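Local atomic coordinates of hypothetical protein (Parabacteroides merdae, PDB entry 4OO3), a protein that is probably an oxidoreductase that binds a nicotinamide dinucleotide in an N-terminal Rossmann fold, its substrate being unknown. Residues 17-22 with 41-46; 96-101 with 118-123; 146-151 with 397-402; 187-192 with 313-318; 230-235 with 293-298. One frame throughout, in Å; residues are numbered along the deposited sequence. Where two conformers were deposited one is given.

Contact 1. Residues 17-22 with 41-46; sequences LDPGHF and VYAPTG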
# COMPACT_ATOMS: atom_id res chain seq x y z
N LEU A 17 -15.61 -0.55 -10.73
CA LEU A 17 -15.57 0.59 -11.63
C LEU A 17 -14.21 0.74 -12.29
O LEU A 17 -13.21 0.97 -11.61
CB LEU A 17 -15.91 1.86 -10.86
CG LEU A 17 -15.91 3.16 -11.68
CD1 LEU A 17 -16.99 3.14 -12.75
CD2 LEU A 17 -16.08 4.32 -10.73
N ASP A 18 -14.20 0.60 -13.61
CA ASP A 18 -13.00 0.77 -14.42
C ASP A 18 -11.78 0.07 -13.81
O ASP A 18 -10.79 0.72 -13.49
CB ASP A 18 -12.72 2.26 -14.63
CG ASP A 18 -11.65 2.53 -15.67
OD1 ASP A 18 -11.39 1.66 -16.52
OD2 ASP A 18 -11.06 3.63 -15.64
N PRO A 19 -11.87 -1.26 -13.63
CA PRO A 19 -10.76 -2.00 -13.05
C PRO A 19 -9.59 -2.06 -14.01
O PRO A 19 -9.78 -2.27 -15.20
CB PRO A 19 -11.35 -3.40 -12.83
CG PRO A 19 -12.37 -3.53 -13.91
CD PRO A 19 -12.96 -2.15 -14.05
N GLY A 20 -8.39 -1.82 -13.49
CA GLY A 20 -7.18 -1.84 -14.32
C GLY A 20 -5.96 -2.40 -13.62
O GLY A 20 -4.86 -2.28 -14.13
N HIS A 21 -6.17 -3.03 -12.47
CA HIS A 21 -5.11 -3.68 -11.70
C HIS A 21 -5.67 -4.98 -11.10
O HIS A 21 -6.88 -5.10 -10.91
CB HIS A 21 -4.62 -2.73 -10.59
CG HIS A 21 -3.36 -3.19 -9.92
ND1 HIS A 21 -3.37 -3.95 -8.77
CD2 HIS A 21 -2.06 -3.01 -10.24
CE1 HIS A 21 -2.13 -4.22 -8.41
NE2 HIS A 21 -1.31 -3.66 -9.29
N PHE A 22 -4.79 -5.94 -10.81
CA PHE A 22 -5.15 -7.24 -10.20
C PHE A 22 -5.96 -7.10 -8.91
O PHE A 22 -6.81 -7.93 -8.59
CB PHE A 22 -3.85 -8.04 -9.93
CG PHE A 22 -4.03 -9.31 -9.14
CD1 PHE A 22 -5.03 -10.22 -9.45
CD2 PHE A 22 -3.15 -9.62 -8.10
CE1 PHE A 22 -5.17 -11.40 -8.73
CE2 PHE A 22 -3.29 -10.80 -7.38
CZ PHE A 22 -4.30 -11.69 -7.70
N VAL A 41 -20.22 -4.63 -12.95
CA VAL A 41 -19.02 -4.04 -13.55
C VAL A 41 -19.40 -2.95 -14.56
O VAL A 41 -20.25 -3.17 -15.43
CB VAL A 41 -18.18 -5.13 -14.27
CG1 VAL A 41 -17.01 -4.51 -15.03
CG2 VAL A 41 -17.70 -6.19 -13.29
N TYR A 42 -18.78 -1.78 -14.44
CA TYR A 42 -18.90 -0.70 -15.41
C TYR A 42 -17.50 -0.26 -15.83
O TYR A 42 -16.68 0.11 -14.98
CB TYR A 42 -19.64 0.49 -14.81
CG TYR A 42 -21.04 0.16 -14.35
CD1 TYR A 42 -21.25 -0.41 -13.11
CD2 TYR A 42 -22.13 0.40 -15.17
CE1 TYR A 42 -22.52 -0.73 -12.68
CE2 TYR A 42 -23.42 0.08 -14.74
CZ TYR A 42 -23.60 -0.49 -13.49
OH TYR A 42 -24.84 -0.81 -13.03
N ALA A 43 -17.24 -0.26 -17.12
CA ALA A 43 -15.90 0.04 -17.60
C ALA A 43 -15.91 0.40 -19.07
O ALA A 43 -16.80 -0.03 -19.80
CB ALA A 43 -15.00 -1.17 -17.38
N PRO A 44 -14.92 1.18 -19.51
CA PRO A 44 -14.77 1.28 -20.96
C PRO A 44 -14.37 -0.08 -21.52
O PRO A 44 -13.83 -0.93 -20.80
CB PRO A 44 -13.64 2.30 -21.12
CG PRO A 44 -12.83 2.16 -19.88
CD PRO A 44 -13.79 1.79 -18.79
N THR A 45 -14.67 -0.31 -22.80
CA THR A 45 -14.24 -1.52 -23.48
C THR A 45 -12.72 -1.54 -23.51
O THR A 45 -12.10 -0.49 -23.46
CB THR A 45 -14.75 -1.56 -24.93
OG1 THR A 45 -14.28 -0.40 -25.62
CG2 THR A 45 -16.28 -1.61 -25.00
N GLY A 46 -12.13 -2.72 -23.58
CA GLY A 46 -10.69 -2.83 -23.78
C GLY A 46 -9.97 -3.82 -22.91
O GLY A 46 -10.58 -4.59 -22.18
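D18 N donates to Y42 O at 2.9 Å, and the bond is almost straight, with 175° at the hydrogen. It belongs to the parallel bridge between L17 and Y42, where strand 14-17 ends beside strand 38-43. The same carbonyl takes a weaker CA-H...O contact from L17 CA at 3.6 Å. Y42 O is thus met by two neighbouring groups of one strand end. L17 and Y42 put their side chains on the same face of the sheet, and L17 CD1 lies 4.3 Å from Y42 CB.

Past the bridge the contact passes to side chains. D18 CG is anti to the backbone N (chi1 -169°). This takes the carboxylate across the P44 ring, just past the end of the strand, where OD1 comes 3.3 Å from P44 CD. The two side chains cross at about a right angle. P19 CD rests on A43 CB at 4.0 Å, an apolar contact.

Other parts of the domain fix the two polar ends. D18 OD2 bonds to the hydroxyl of Y104 in helix 98-110, and Y42 OH bonds to E86 in helix 79-86. That second helix also covers the L17 and Y42 face through M83. Further along, H21 caps the start of helix 22-26 through H23 N.

These are the first two strands of the Rossmann sheet, and in this fold the turn after the first strand usually faces the dinucleotide. The chemistry implies that one backbone bond joins the two segments, while G20 with A95 holds the loop further. The acid turns to a tyrosine hydroxyl and has only van der Waals contact with P44.

Contact 2. Residues 96-101 with 118-123; sequences GNNGKK and DKPMAI
N98 and K101, in the first turn of helix 98-110, pack on P120, M121 and I123 in a buried helix-to-loop contact of the Rossmann domain. The loop 118-123 follows strand 114-117. It contains a cis peptide before P120, and its D-K-P sequence recalls the E-K-P signature of the Gfo/Idh/MocA dehydrogenases.

N98 carries the middle. Its amide crosses the P120 ring at about a right angle, with ND2 3.4 Å from CD. ND2 donates to Q212 O and also to water 1 at 3.0 Å. That water donates on to K119 O at 2.8 Å. With an alanine here, water 1 and Q212 O would probably lose the bond from ND2, and a gap would be likely beside the P120 ring. N98 CB also touches I123 CG2 at 3.9 Å.

K101 reaches to the P120 carbonyl and to D118. The side chain starts out opposite the backbone N (chi1 -180°) and then bends at its last two torsions. CD lies 3.4 Å from P120 O, and NZ gives a weak bond to D118 O at 3.4 Å. Stronger partners of NZ are Q94 OE1 and S117 OG. Water 2 lies between the carbonyls N98 O and P120 O.

N97 caps the helix. Its OD1 accepts from K100 N at 3.3 Å and more weakly from G99 N.

Further out, M121 packs on L131 and F135 of helix 125-140. K119 forms a salt bridge with D218, and P120 touches T221 of helix 220-231 and Y427 of helix 419-439.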
# COMPACT_ATOMS: atom_id res chain seq x y z
N GLY A 96 -7.07 0.71 -10.38
CA GLY A 96 -6.60 0.83 -11.74
C GLY A 96 -6.02 2.20 -12.01
O GLY A 96 -5.03 2.60 -11.40
N ASN A 97 -6.64 2.91 -12.94
CA ASN A 97 -6.14 4.20 -13.37
C ASN A 97 -6.24 5.25 -12.26
O ASN A 97 -7.33 5.70 -11.92
CB ASN A 97 -6.87 4.66 -14.62
CG ASN A 97 -6.16 5.79 -15.31
OD1 ASN A 97 -5.98 6.86 -14.74
ND2 ASN A 97 -5.71 5.55 -16.54
N ASN A 98 -5.10 5.65 -11.72
CA ASN A 98 -5.03 6.54 -10.56
C ASN A 98 -5.27 8.00 -10.90
O ASN A 98 -5.57 8.79 -10.01
CB ASN A 98 -3.69 6.37 -9.84
CG ASN A 98 -3.50 4.97 -9.29
OD1 ASN A 98 -4.44 4.36 -8.79
ND2 ASN A 98 -2.28 4.46 -9.36
N GLY A 99 -5.12 8.37 -12.16
CA GLY A 99 -5.40 9.74 -12.60
C GLY A 99 -6.89 10.04 -12.55
O GLY A 99 -7.30 11.11 -12.12
N LYS A 100 -7.68 9.06 -12.98
CA LYS A 100 -9.14 9.12 -12.93
C LYS A 100 -9.76 8.84 -11.54
O LYS A 100 -10.91 9.17 -11.30
CB LYS A 100 -9.71 8.09 -13.92
CG LYS A 100 -9.42 8.36 -15.38
CD LYS A 100 -9.63 7.09 -16.20
CE LYS A 100 -10.45 7.33 -17.46
NZ LYS A 100 -9.62 7.90 -18.55
N LYS A 101 -8.99 8.23 -10.65
CA LYS A 101 -9.55 7.61 -9.44
C LYS A 101 -10.31 8.56 -8.52
O LYS A 101 -11.40 8.24 -8.07
CB LYS A 101 -8.44 6.94 -8.64
CG LYS A 101 -8.90 6.25 -7.37
CD LYS A 101 -7.72 5.83 -6.51
CE LYS A 101 -6.96 4.65 -7.09
NZ LYS A 101 -7.72 3.38 -6.95
N ASP A 118 -7.94 0.86 -3.78
CA ASP A 118 -6.52 0.66 -3.67
C ASP A 118 -5.83 2.02 -3.54
O ASP A 118 -6.39 3.07 -3.89
CB ASP A 118 -5.99 -0.06 -4.91
CG ASP A 118 -4.66 -0.75 -4.66
OD1 ASP A 118 -4.16 -0.72 -3.50
OD2 ASP A 118 -4.12 -1.34 -5.62
N LYS A 119 -4.62 2.01 -3.00
CA LYS A 119 -3.76 3.19 -3.04
C LYS A 119 -3.26 3.46 -4.47
O LYS A 119 -3.27 2.56 -5.31
CB LYS A 119 -2.58 3.03 -2.08
CG LYS A 119 -1.88 1.67 -2.12
CD LYS A 119 -0.48 1.71 -2.72
CE LYS A 119 -0.49 1.85 -4.22
NZ LYS A 119 0.76 1.29 -4.78
N PRO A 120 -2.85 4.70 -4.76
CA PRO A 120 -3.03 5.93 -3.99
C PRO A 120 -4.33 6.62 -4.37
O PRO A 120 -4.63 6.75 -5.56
CB PRO A 120 -1.84 6.78 -4.44
CG PRO A 120 -1.57 6.35 -5.83
CD PRO A 120 -2.03 4.93 -5.97
N MSE A 121 -5.08 7.07 -3.37
CA MSE A 121 -6.36 7.78 -3.58
C MSE A 121 -6.17 9.20 -4.03
O MSE A 121 -7.13 9.86 -4.43
CB MSE A 121 -7.20 7.73 -2.31
CG MSE A 121 -7.58 6.29 -2.00
SE MSE A 121 -9.14 6.23 -0.81
CE MSE A 121 -8.24 6.93 0.78
N ALA A 122 -4.94 9.71 -3.97
CA ALA A 122 -4.59 11.00 -4.57
C ALA A 122 -3.14 10.96 -5.04
O ALA A 122 -2.29 10.39 -4.34
CB ALA A 122 -4.80 12.14 -3.59
N ILE A 123 -2.86 11.57 -6.20
CA ILE A 123 -1.53 11.57 -6.83
C ILE A 123 -0.90 12.96 -6.99
O ILE A 123 0.17 13.09 -7.59
CB ILE A 123 -1.55 10.88 -8.21
CG1 ILE A 123 -2.41 11.66 -9.21
CG2 ILE A 123 -2.03 9.45 -8.09
CD1 ILE A 123 -2.36 11.09 -10.62
O HOH W 1 -2.01 1.95 -7.73
O HOH W 2 -5.59 9.11 -7.00

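Contact 3. Residues 146-151 with 397-402; sequences YDIMTE and AHFGQV
H398 meets T150 where helix 395-412 packs on the chain leaving strand 145-147, an outermost strand of the parallel Rossmann sheet. The helix belongs to the C-terminal family region, so the contact joins the two parts of the protein. H398 CB lies 3.6 Å from T150 O. The ring itself turns away, and ND1 meets water 3 at the ring edge, in its plane. That water donates to E151 OE2 at 3.0 Å. The same carboxylate oxygen accepts from T150 OG1, on its anti side.

F399 comes next. With chi1 at -168° its ring swings across I148. I148 CG2 reaches F399 CE2 at 3.6 Å, and I148 CD1 packs near CZ. T150 CG2 packs near the base of the ring, 3.7 Å from F399 CA. H23 of helix 22-26 also meets this ring.

One helical turn after H398, V402 points its two methyls into the strand exit and buries the most surface here. CG2 touches M149 O at 3.8 Å. CG1 lies near I148 CA and the Y146 ring, and is 4.0 Å from I148 CG2.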
# COMPACT_ATOMS: atom_id res chain seq x y z
N TYR A 146 -12.32 3.96 2.24
CA TYR A 146 -11.18 3.25 2.81
C TYR A 146 -10.19 2.86 1.73
O TYR A 146 -10.60 2.55 0.61
CB TYR A 146 -11.66 2.00 3.54
CG TYR A 146 -10.73 1.47 4.60
CD1 TYR A 146 -10.22 2.31 5.58
CD2 TYR A 146 -10.39 0.12 4.66
CE1 TYR A 146 -9.38 1.83 6.57
CE2 TYR A 146 -9.55 -0.36 5.65
CZ TYR A 146 -9.05 0.50 6.60
OH TYR A 146 -8.22 0.05 7.59
N ASP A 147 -8.90 2.90 2.05
CA ASP A 147 -7.90 2.34 1.15
C ASP A 147 -7.27 1.05 1.70
O ASP A 147 -7.63 0.59 2.77
CB ASP A 147 -6.86 3.39 0.70
CG ASP A 147 -6.00 3.94 1.83
OD1 ASP A 147 -6.06 3.45 2.98
OD2 ASP A 147 -5.24 4.89 1.54
N ILE A 148 -6.35 0.48 0.94
CA ILE A 148 -5.87 -0.86 1.19
C ILE A 148 -4.38 -0.85 1.57
O ILE A 148 -3.51 -0.90 0.70
CB ILE A 148 -6.12 -1.74 -0.06
CG1 ILE A 148 -7.62 -1.72 -0.39
CG2 ILE A 148 -5.64 -3.16 0.19
CD1 ILE A 148 -7.98 -2.28 -1.75
N MSE A 149 -4.12 -0.76 2.87
CA MSE A 149 -2.77 -0.78 3.43
C MSE A 149 -2.43 -2.20 3.86
O MSE A 149 -2.59 -2.57 5.02
CB MSE A 149 -2.68 0.17 4.63
CG MSE A 149 -2.99 1.62 4.26
SE MSE A 149 -1.56 2.35 3.13
CE MSE A 149 -2.47 2.35 1.39
N THR A 150 -1.93 -2.99 2.92
CA THR A 150 -1.63 -4.40 3.16
C THR A 150 -0.46 -4.66 4.13
O THR A 150 -0.47 -5.64 4.87
CB THR A 150 -1.33 -5.11 1.83
OG1 THR A 150 -0.37 -4.34 1.08
CG2 THR A 150 -2.60 -5.26 1.01
N GLU A 151 0.52 -3.76 4.15
CA GLU A 151 1.79 -4.01 4.85
C GLU A 151 1.65 -3.95 6.37
O GLU A 151 2.54 -4.41 7.09
CB GLU A 151 2.87 -3.03 4.38
CG GLU A 151 3.08 -3.06 2.88
CD GLU A 151 3.20 -4.48 2.35
OE1 GLU A 151 4.14 -5.19 2.77
OE2 GLU A 151 2.34 -4.90 1.53
N ALA A 397 -3.05 -12.97 1.26
CA ALA A 397 -3.60 -13.09 2.61
C ALA A 397 -3.61 -11.74 3.33
O ALA A 397 -4.57 -11.42 4.04
CB ALA A 397 -2.79 -14.10 3.42
N HIS A 398 -2.57 -10.93 3.12
CA HIS A 398 -2.55 -9.58 3.70
C HIS A 398 -3.68 -8.72 3.13
O HIS A 398 -4.28 -7.93 3.86
CB HIS A 398 -1.21 -8.86 3.45
CG HIS A 398 -0.03 -9.55 4.05
ND1 HIS A 398 1.21 -9.57 3.45
CD2 HIS A 398 0.09 -10.26 5.20
CE1 HIS A 398 2.05 -10.27 4.20
NE2 HIS A 398 1.40 -10.70 5.26
N PHE A 399 -3.95 -8.88 1.84
CA PHE A 399 -4.99 -8.13 1.15
C PHE A 399 -6.38 -8.56 1.64
O PHE A 399 -7.26 -7.73 1.85
CB PHE A 399 -4.86 -8.35 -0.36
CG PHE A 399 -5.69 -7.43 -1.20
CD1 PHE A 399 -7.02 -7.70 -1.44
CD2 PHE A 399 -5.12 -6.30 -1.78
CE1 PHE A 399 -7.79 -6.86 -2.23
CE2 PHE A 399 -5.88 -5.46 -2.57
CZ PHE A 399 -7.21 -5.73 -2.80
N GLY A 400 -6.56 -9.87 1.79
CA GLY A 400 -7.81 -10.44 2.31
C GLY A 400 -8.15 -9.95 3.71
O GLY A 400 -9.31 -9.73 4.02
N GLN A 401 -7.13 -9.78 4.55
CA GLN A 401 -7.33 -9.29 5.91
C GLN A 401 -7.89 -7.87 5.89
O GLN A 401 -8.77 -7.54 6.68
CB GLN A 401 -6.03 -9.32 6.71
CG GLN A 401 -5.59 -10.70 7.14
CD GLN A 401 -4.22 -10.68 7.80
OE1 GLN A 401 -4.01 -9.97 8.79
NE2 GLN A 401 -3.27 -11.45 7.25
N VAL A 402 -7.38 -7.04 4.98
CA VAL A 402 -7.87 -5.67 4.83
C VAL A 402 -9.32 -5.67 4.39
O VAL A 402 -10.14 -4.94 4.94
CB VAL A 402 -7.02 -4.85 3.83
CG1 VAL A 402 -7.56 -3.42 3.71
CG2 VAL A 402 -5.56 -4.81 4.25
O HOH W 3 1.52 -7.78 1.56

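Contact 4. Residues 187-192 with 313-318; sequences SVHHLF and GGDTHF
H190 and D315 form a flat histidine-carboxylate pair. H190 ND1 donates to D315 OD1 at 2.7 Å with 171° at the hydrogen. The oxygen lies in the ring plane, and the ring and carboxylate planes are only 14° apart. The donor meets OD1 nearly along its C-O axis. Water 4 links the same two residues a second time: it accepts from H190 N at 2.7 Å and donates to D315 OD2. H189 ND1 is 3.7 Å from OD2, with its ring turned steeply against the carboxylate.

The pair lies where strands 183-190 and 316-322 meet as antiparallel neighbours in the mixed sheet of the C-terminal domain. V188 and T316 are a hydrogen-bonded pair: V188 N to T316 O and T316 N to V188 O are both 3.1 Å. Their side chains lie side by side on one face. T316 OG1 sits between its own backbone N and carbonyl carbon (chi1 65°), and from there it presses on V188 CB at 3.2 Å.

S187 and H317 form the next, non-hydrogen-bonded pair and point to the opposite face. S187 OG and H317 ND1 share a hydrogen bond of 2.9 Å at the edge of the ring. Strand 297-306 flanks 183-190 on its other side, and H189 meets the W305 ring. H190 is also met edge-to-face by F309, and H317 touches I330 and Q332 of strand 326-332.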
# COMPACT_ATOMS: atom_id res chain seq x y z
N SER A 187 12.81 1.04 -0.35
CA SER A 187 12.36 -0.12 -1.12
C SER A 187 12.88 -0.04 -2.55
O SER A 187 12.94 1.05 -3.12
CB SER A 187 10.84 -0.20 -1.14
OG SER A 187 10.31 -0.14 0.16
N VAL A 188 13.25 -1.19 -3.10
CA VAL A 188 13.56 -1.33 -4.51
C VAL A 188 12.60 -2.36 -5.09
O VAL A 188 12.65 -3.54 -4.71
CB VAL A 188 15.01 -1.79 -4.74
CG1 VAL A 188 15.33 -1.84 -6.22
CG2 VAL A 188 15.97 -0.87 -4.00
N HIS A 189 11.72 -1.91 -5.99
CA HIS A 189 10.75 -2.77 -6.66
C HIS A 189 11.11 -2.90 -8.13
O HIS A 189 11.97 -2.18 -8.62
CB HIS A 189 9.35 -2.18 -6.53
CG HIS A 189 8.83 -2.18 -5.12
ND1 HIS A 189 8.38 -3.32 -4.50
CD2 HIS A 189 8.72 -1.18 -4.21
CE1 HIS A 189 8.01 -3.03 -3.27
NE2 HIS A 189 8.21 -1.74 -3.07
N HIS A 190 10.45 -3.83 -8.82
CA HIS A 190 10.77 -4.12 -10.21
C HIS A 190 9.54 -4.19 -11.11
O HIS A 190 8.52 -4.74 -10.73
CB HIS A 190 11.60 -5.40 -10.29
CG HIS A 190 12.93 -5.28 -9.61
ND1 HIS A 190 13.09 -5.53 -8.26
CD2 HIS A 190 14.13 -4.88 -10.06
CE1 HIS A 190 14.35 -5.31 -7.93
NE2 HIS A 190 15.00 -4.91 -9.00
N LEU A 191 9.65 -3.60 -12.30
CA LEU A 191 8.51 -3.43 -13.20
C LEU A 191 8.14 -4.76 -13.85
O LEU A 191 6.95 -5.07 -13.98
CB LEU A 191 8.81 -2.39 -14.28
CG LEU A 191 9.11 -0.97 -13.80
CD1 LEU A 191 9.94 -0.21 -14.82
CD2 LEU A 191 7.84 -0.22 -13.46
N PHE A 192 9.15 -5.53 -14.23
CA PHE A 192 8.96 -6.79 -14.93
C PHE A 192 9.42 -7.98 -14.08
O PHE A 192 10.57 -8.04 -13.65
CB PHE A 192 9.72 -6.78 -16.25
CG PHE A 192 9.52 -8.03 -17.06
CD1 PHE A 192 8.26 -8.36 -17.53
CD2 PHE A 192 10.58 -8.88 -17.34
CE1 PHE A 192 8.05 -9.51 -18.27
CE2 PHE A 192 10.38 -10.03 -18.08
CZ PHE A 192 9.12 -10.35 -18.55
N GLY A 313 17.80 -12.87 -7.67
CA GLY A 313 17.66 -11.51 -7.17
C GLY A 313 16.23 -11.31 -6.72
O GLY A 313 15.50 -12.29 -6.54
N GLY A 314 15.83 -10.06 -6.55
CA GLY A 314 14.46 -9.76 -6.15
C GLY A 314 14.27 -8.37 -5.57
O GLY A 314 15.19 -7.56 -5.54
N ASP A 315 13.05 -8.11 -5.11
CA ASP A 315 12.71 -6.84 -4.48
C ASP A 315 13.39 -6.76 -3.13
O ASP A 315 13.37 -7.72 -2.36
CB ASP A 315 11.20 -6.72 -4.31
CG ASP A 315 10.46 -6.67 -5.63
OD1 ASP A 315 11.11 -6.57 -6.70
OD2 ASP A 315 9.23 -6.73 -5.61
N THR A 316 14.01 -5.62 -2.84
CA THR A 316 14.72 -5.42 -1.58
C THR A 316 14.02 -4.39 -0.69
O THR A 316 13.25 -3.55 -1.16
CB THR A 316 16.19 -5.00 -1.81
OG1 THR A 316 16.25 -3.72 -2.44
CG2 THR A 316 16.89 -6.02 -2.70
N HIS A 317 14.30 -4.47 0.61
CA HIS A 317 13.82 -3.49 1.57
C HIS A 317 14.72 -3.42 2.79
O HIS A 317 15.15 -4.45 3.32
CB HIS A 317 12.38 -3.80 2.02
CG HIS A 317 11.80 -2.76 2.94
ND1 HIS A 317 11.20 -1.61 2.47
CD2 HIS A 317 11.74 -2.70 4.29
CE1 HIS A 317 10.79 -0.88 3.50
NE2 HIS A 317 11.11 -1.52 4.61
N PHE A 318 15.02 -2.19 3.21
CA PHE A 318 15.80 -1.94 4.43
C PHE A 318 15.14 -0.82 5.19
O PHE A 318 14.72 0.17 4.60
CB PHE A 318 17.24 -1.52 4.11
CG PHE A 318 17.98 -0.89 5.27
CD1 PHE A 318 18.54 -1.67 6.27
CD2 PHE A 318 18.12 0.49 5.36
CE1 PHE A 318 19.21 -1.10 7.33
CE2 PHE A 318 18.79 1.07 6.42
CZ PHE A 318 19.34 0.27 7.40
O HOH W 4 8.50 -5.27 -7.55

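Contact 5. Residues 230-235 with 293-298; sequences EAFPDQ and KIKGVT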
# COMPACT_ATOMS: atom_id res chain seq x y z
N GLU A 230 3.44 2.12 12.67
CA GLU A 230 4.43 1.47 13.54
C GLU A 230 4.92 2.39 14.66
O GLU A 230 5.03 1.96 15.81
CB GLU A 230 5.63 1.01 12.73
CG GLU A 230 5.35 -0.12 11.76
CD GLU A 230 6.47 -0.30 10.75
OE1 GLU A 230 7.30 0.62 10.60
OE2 GLU A 230 6.52 -1.34 10.09
N ALA A 231 5.23 3.63 14.32
CA ALA A 231 5.97 4.52 15.22
C ALA A 231 5.07 5.43 16.05
O ALA A 231 5.52 5.99 17.05
CB ALA A 231 6.97 5.35 14.43
N PHE A 232 3.81 5.56 15.64
CA PHE A 232 2.83 6.34 16.41
C PHE A 232 1.50 5.58 16.51
O PHE A 232 0.45 6.10 16.11
CB PHE A 232 2.61 7.72 15.75
CG PHE A 232 3.88 8.49 15.54
CD1 PHE A 232 4.67 8.26 14.42
CD2 PHE A 232 4.29 9.45 16.45
CE1 PHE A 232 5.85 8.96 14.22
CE2 PHE A 232 5.46 10.16 16.26
CZ PHE A 232 6.24 9.92 15.15
N PRO A 233 1.54 4.36 17.09
CA PRO A 233 0.36 3.49 17.04
C PRO A 233 -0.91 4.16 17.55
O PRO A 233 -0.93 4.70 18.65
CB PRO A 233 0.74 2.31 17.95
CG PRO A 233 2.22 2.38 18.13
CD PRO A 233 2.59 3.83 17.98
N ASP A 234 -1.95 4.15 16.73
CA ASP A 234 -3.28 4.65 17.12
C ASP A 234 -3.33 6.13 17.52
O ASP A 234 -4.34 6.59 18.04
CB ASP A 234 -3.86 3.78 18.25
CG ASP A 234 -4.03 2.33 17.84
OD1 ASP A 234 -3.93 2.02 16.64
OD2 ASP A 234 -4.27 1.48 18.73
N GLN A 235 -2.26 6.88 17.26
CA GLN A 235 -2.26 8.32 17.49
C GLN A 235 -2.83 9.03 16.26
O GLN A 235 -2.46 8.72 15.13
CB GLN A 235 -0.84 8.84 17.75
CG GLN A 235 -0.17 8.23 18.97
CD GLN A 235 1.26 8.68 19.12
OE1 GLN A 235 1.58 9.85 18.91
NE2 GLN A 235 2.14 7.76 19.49
N LYS A 293 9.30 15.67 8.81
CA LYS A 293 9.13 15.54 10.25
C LYS A 293 7.67 15.22 10.54
O LYS A 293 6.77 15.85 10.00
CB LYS A 293 9.57 16.81 10.97
CG LYS A 293 11.07 16.94 11.04
CD LYS A 293 11.53 18.21 11.72
CE LYS A 293 13.01 18.12 12.06
NZ LYS A 293 13.63 19.45 12.29
N ILE A 294 7.46 14.21 11.38
CA ILE A 294 6.14 13.84 11.86
C ILE A 294 6.18 13.91 13.38
O ILE A 294 6.85 13.11 14.04
CB ILE A 294 5.70 12.45 11.35
CG1 ILE A 294 4.49 11.94 12.16
CG2 ILE A 294 6.82 11.43 11.42
CD1 ILE A 294 3.73 10.83 11.49
N LYS A 295 5.46 14.89 13.93
CA LYS A 295 5.47 15.18 15.37
C LYS A 295 6.89 15.27 15.91
O LYS A 295 7.21 14.67 16.93
CB LYS A 295 4.66 14.14 16.15
CG LYS A 295 3.28 13.90 15.56
CD LYS A 295 2.20 13.77 16.61
CE LYS A 295 2.24 12.43 17.32
NZ LYS A 295 1.84 12.59 18.74
N GLY A 296 7.73 16.02 15.20
CA GLY A 296 9.10 16.29 15.65
C GLY A 296 10.11 15.23 15.25
O GLY A 296 11.31 15.46 15.38
N VAL A 297 9.64 14.08 14.75
CA VAL A 297 10.50 12.96 14.39
C VAL A 297 10.81 13.00 12.90
O VAL A 297 9.90 13.01 12.09
CB VAL A 297 9.83 11.61 14.72
CG1 VAL A 297 10.74 10.44 14.35
CG2 VAL A 297 9.45 11.54 16.19
N THR A 298 12.09 13.03 12.55
CA THR A 298 12.49 13.03 11.15
C THR A 298 12.41 11.61 10.57
O THR A 298 13.06 10.69 11.06
CB THR A 298 13.91 13.58 10.95
OG1 THR A 298 13.99 14.93 11.44
CG2 THR A 298 14.29 13.57 9.48
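F232 carries the apolar part of this contact, packing against the turn between strands 282-294 and 297-306. Its CG is anti to the carbonyl carbon (chi1 -54°), and the ring reaches across to the hairpin. I294 CG1 lies over one face as a CH-pi contact, 4.2 Å from the ring centroid and 26° off the normal. I294 CG2 adds a touch to CE1 at 3.9 Å. V297 CG2 meets the ring at its edge, 3.7 Å from CZ. K295 CE comes 3.7 Å from CD2 on an oblique approach. Cut back to an alanine, this position would probably leave a gap between helix end and hairpin, with I294 and V297 short of the ring they pack on.

The polar part is one bond. K295 NZ donates to Q235 OE1 at 2.8 Å, and the donor lies nearly in line with the C=O (168°). The lysine chain bends at every torsion after the first, which brings its aliphatic part past F232 before NZ reaches the amide.

Backbone bonds shape both partners. F232 to Q235 is a type II turn after helix 220-231, closed by Q235 N to F232 O at 3.0 Å. I294 to V297 is a type I' turn, closed by V297 N to I294 O, also 3.0 Å. Outside, Q235 O bonds to N422, and V297 and A231 both touch I183 of strand 183-190.

Helix end and hairpin are therefore probably kept together mainly by apolar packing on the ring. The lysine, meeting a neutral amide, adds a hydrogen bond but no salt bridge between the two segments.

Overall arrangement
Contacts 1, 2, 3 and 5 are largely buried, while contact 4 lies nearer the surface. Contacts 1 and 2 both belong to the Rossmann part and touch through D18 and K100. Contact 3 reaches the same parallel sheet but brings a C-terminal helix onto it, and it touches contact 2 where K119 meets M149. Contacts 4 and 5 share the mixed C-terminal sheet, since strands 183-190 and 297-306 are neighbours there. The chemistry follows the place. Contact 3 and most of contact 5 rely on apolar packing, contact 1 on one backbone bond with apolar touches beside it, and contact 2 on waters and carbonyls. In contact 4 a direct histidine-carboxylate bond joins the two segments.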